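Local structure of programmed cell death 6-interacting protein (Homo sapiens, 2OEX) at residues 187-192 / 288-293. The protein takes part in sorting cargo into multivesicular bodies, membrane repair, cytokinesis and apoptosis, the chain here being its V domain. Numbering follows the deposited sequence.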
loop_
_atom_site.group_PDB
_atom_site.type_symbol
_atom_site.label_atom_id
_atom_site.label_comp_id
_atom_site.label_asym_id
_atom_site.label_seq_id
_atom_site.Cartn_x
_atom_site.Cartn_y
_atom_site.Cartn_z
ATOM N N ASN A 187 -8.943 19.854 -29.419
ATOM C CA ASN A 187 -9.114 19.231 -30.717
ATOM C C ASN A 187 -9.620 17.794 -30.573
ATOM O O ASN A 187 -9.040 16.998 -29.813
ATOM C CB ASN A 187 -7.767 19.181 -31.437
ATOM C CG ASN A 187 -7.527 20.366 -32.337
ATOM O OD1 ASN A 187 -8.130 21.434 -32.184
ATOM N ND2 ASN A 187 -6.623 20.184 -33.290
ATOM N N PRO A 188 -10.701 17.458 -31.306
ATOM C CA PRO A 188 -11.015 16.046 -31.477
ATOM C C PRO A 188 -9.879 15.302 -32.210
ATOM O O PRO A 188 -9.165 15.905 -33.038
ATOM C CB PRO A 188 -12.270 16.073 -32.377
ATOM C CG PRO A 188 -12.305 17.428 -32.995
ATOM C CD PRO A 188 -11.676 18.334 -31.991
ATOM N N ALA A 189 -9.701 14.018 -31.893
ATOM C CA ALA A 189 -9.122 13.088 -32.856
ATOM C C ALA A 189 -10.197 12.944 -33.930
ATOM O O ALA A 189 -11.277 12.401 -33.666
ATOM C CB ALA A 189 -8.833 11.741 -32.204
ATOM N N LYS A 190 -9.919 13.466 -35.125
ATOM C CA LYS A 190 -10.931 13.550 -36.185
ATOM C C LYS A 190 -11.175 12.220 -36.892
ATOM O O LYS A 190 -12.283 11.955 -37.369
ATOM C CB LYS A 190 -10.551 14.617 -37.207
ATOM C CG LYS A 190 -10.837 16.051 -36.778
ATOM C CD LYS A 190 -10.610 17.004 -37.962
ATOM C CE LYS A 190 -10.840 18.458 -37.578
ATOM N NZ LYS A 190 -10.266 19.390 -38.583
ATOM N N THR A 191 -10.136 11.389 -36.940
ATOM C CA THR A 191 -10.150 10.142 -37.698
ATOM C C THR A 191 -11.009 9.054 -37.040
ATOM O O THR A 191 -11.904 8.499 -37.674
ATOM C CB THR A 191 -8.710 9.638 -37.945
ATOM O OG1 THR A 191 -7.995 10.613 -38.713
ATOM C CG2 THR A 191 -8.716 8.318 -38.709
HETATM N N MSE A 192 -10.728 8.758 -35.774
HETATM C CA MSE A 192 -11.477 7.779 -34.981
HETATM C C MSE A 192 -12.928 7.519 -35.434
HETATM O O MSE A 192 -13.307 6.379 -35.678
HETATM C CB MSE A 192 -11.418 8.202 -33.510
HETATM C CG MSE A 192 -12.693 8.021 -32.718
HETATM SE SE MSE A 192 -12.602 9.054 -31.087
HETATM C CE MSE A 192 -14.486 9.550 -30.917
HETATM N N MSE A 288 -3.688 8.213 -33.868
HETATM C CA MSE A 288 -4.554 9.268 -34.377
HETATM C C MSE A 288 -5.023 10.236 -33.293
HETATM O O MSE A 288 -6.031 10.922 -33.471
HETATM C CB MSE A 288 -5.763 8.667 -35.097
HETATM C CG MSE A 288 -6.822 8.108 -34.167
HETATM SE SE MSE A 288 -7.946 6.779 -35.030
HETATM C CE MSE A 288 -6.607 5.447 -35.546
ATOM N N LYS A 289 -4.304 10.304 -32.180
ATOM C CA LYS A 289 -4.713 11.188 -31.099
ATOM C C LYS A 289 -3.823 12.426 -30.983
ATOM O O LYS A 289 -2.661 12.411 -31.370
ATOM C CB LYS A 289 -4.857 10.426 -29.765
ATOM C CG LYS A 289 -3.619 10.354 -28.890
ATOM C CD LYS A 289 -3.912 9.562 -27.627
ATOM C CE LYS A 289 -2.804 9.754 -26.584
ATOM N NZ LYS A 289 -3.312 9.519 -25.185
ATOM N N GLN A 290 -4.392 13.494 -30.437
ATOM C CA GLN A 290 -3.734 14.786 -30.387
ATOM C C GLN A 290 -2.688 14.892 -29.283
ATOM O O GLN A 290 -2.853 14.345 -28.187
ATOM C CB GLN A 290 -4.779 15.883 -30.196
ATOM C CG GLN A 290 -5.959 15.810 -31.156
ATOM C CD GLN A 290 -5.554 15.851 -32.633
ATOM O OE1 GLN A 290 -4.530 16.442 -33.007
ATOM N NE2 GLN A 290 -6.373 15.227 -33.479
ATOM N N SER A 291 -1.606 15.604 -29.577
ATOM C CA SER A 291 -0.670 15.973 -28.531
ATOM C C SER A 291 -0.561 17.489 -28.370
ATOM O O SER A 291 0.475 17.996 -27.925
ATOM C CB SER A 291 0.703 15.349 -28.770
ATOM O OG SER A 291 1.549 15.614 -27.662
ATOM N N ASN A 292 -1.619 18.224 -28.726
ATOM C CA ASN A 292 -1.689 19.633 -28.353
ATOM C C ASN A 292 -1.528 19.690 -26.840
ATOM O O ASN A 292 -1.877 18.742 -26.143
ATOM C CB ASN A 292 -3.044 20.256 -28.700
ATOM C CG ASN A 292 -3.397 20.161 -30.179
ATOM O OD1 ASN A 292 -4.554 19.899 -30.520
ATOM N ND2 ASN A 292 -2.425 20.397 -31.059
ATOM N N ASN A 293 -1.005 20.797 -26.329
ATOM C CA ASN A 293 -0.928 20.983 -24.891
ATOM C C ASN A 293 -2.299 20.834 -24.234
ATOM O O ASN A 293 -2.406 20.317 -23.129
ATOM C CB ASN A 293 -0.331 22.343 -24.564
ATOM C CG ASN A 293 0.227 22.406 -23.168
ATOM O OD1 ASN A 293 1.409 22.100 -22.944
ATOM N ND2 ASN A 293 -0.613 22.793 -22.212
#
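Apolar contact is concentrated at Met-288, a selenomethionine whose SE lies 4.0 Å from CB of Met-192 and 4.1 Å from CG2 of Thr-191. With CG set between the backbone N and the carbonyl carbon, a nearly extended chi2 (-157°) carries SE to the backbone N of Met-192; the next torsion then turns CE. Met-288 also touches Val-197 of helix 196-224, while Met-192 packs on Val-198. The backbones run antiparallel and come nearest where CA of Ala-189 lies 5.1 Å from CA of Lys-289.

The polar approach is made by Gln-290, which folds back at chi2 (-57°) and places its amide against the opposite backbone, with NE2 2.9 Å from O of Pro-188.

Carbon-to-oxygen van der Waals contacts flank it: CG of Gln-290 lies 3.6 Å from O of Asn-187, and OD1 of Asn-292 is 3.4 Å from CB of Asn-187. The amide planes of Asn-187 and Asn-292 stand 82° apart; OD1 of Asn-292 and ND2 of Asn-187, 3.5 Å apart, are not hydrogen-bonded, the angle being poor.

The centre of the contact is about 39 Å from the centre of the chain. Apart from Asn-293, which opens helix 293-349, both segments are loop: the link between helices 176-182 and 196-224 lies against the loop between helices 245-286 and 293-349, a packing of two interhelical loops in the helical V domain.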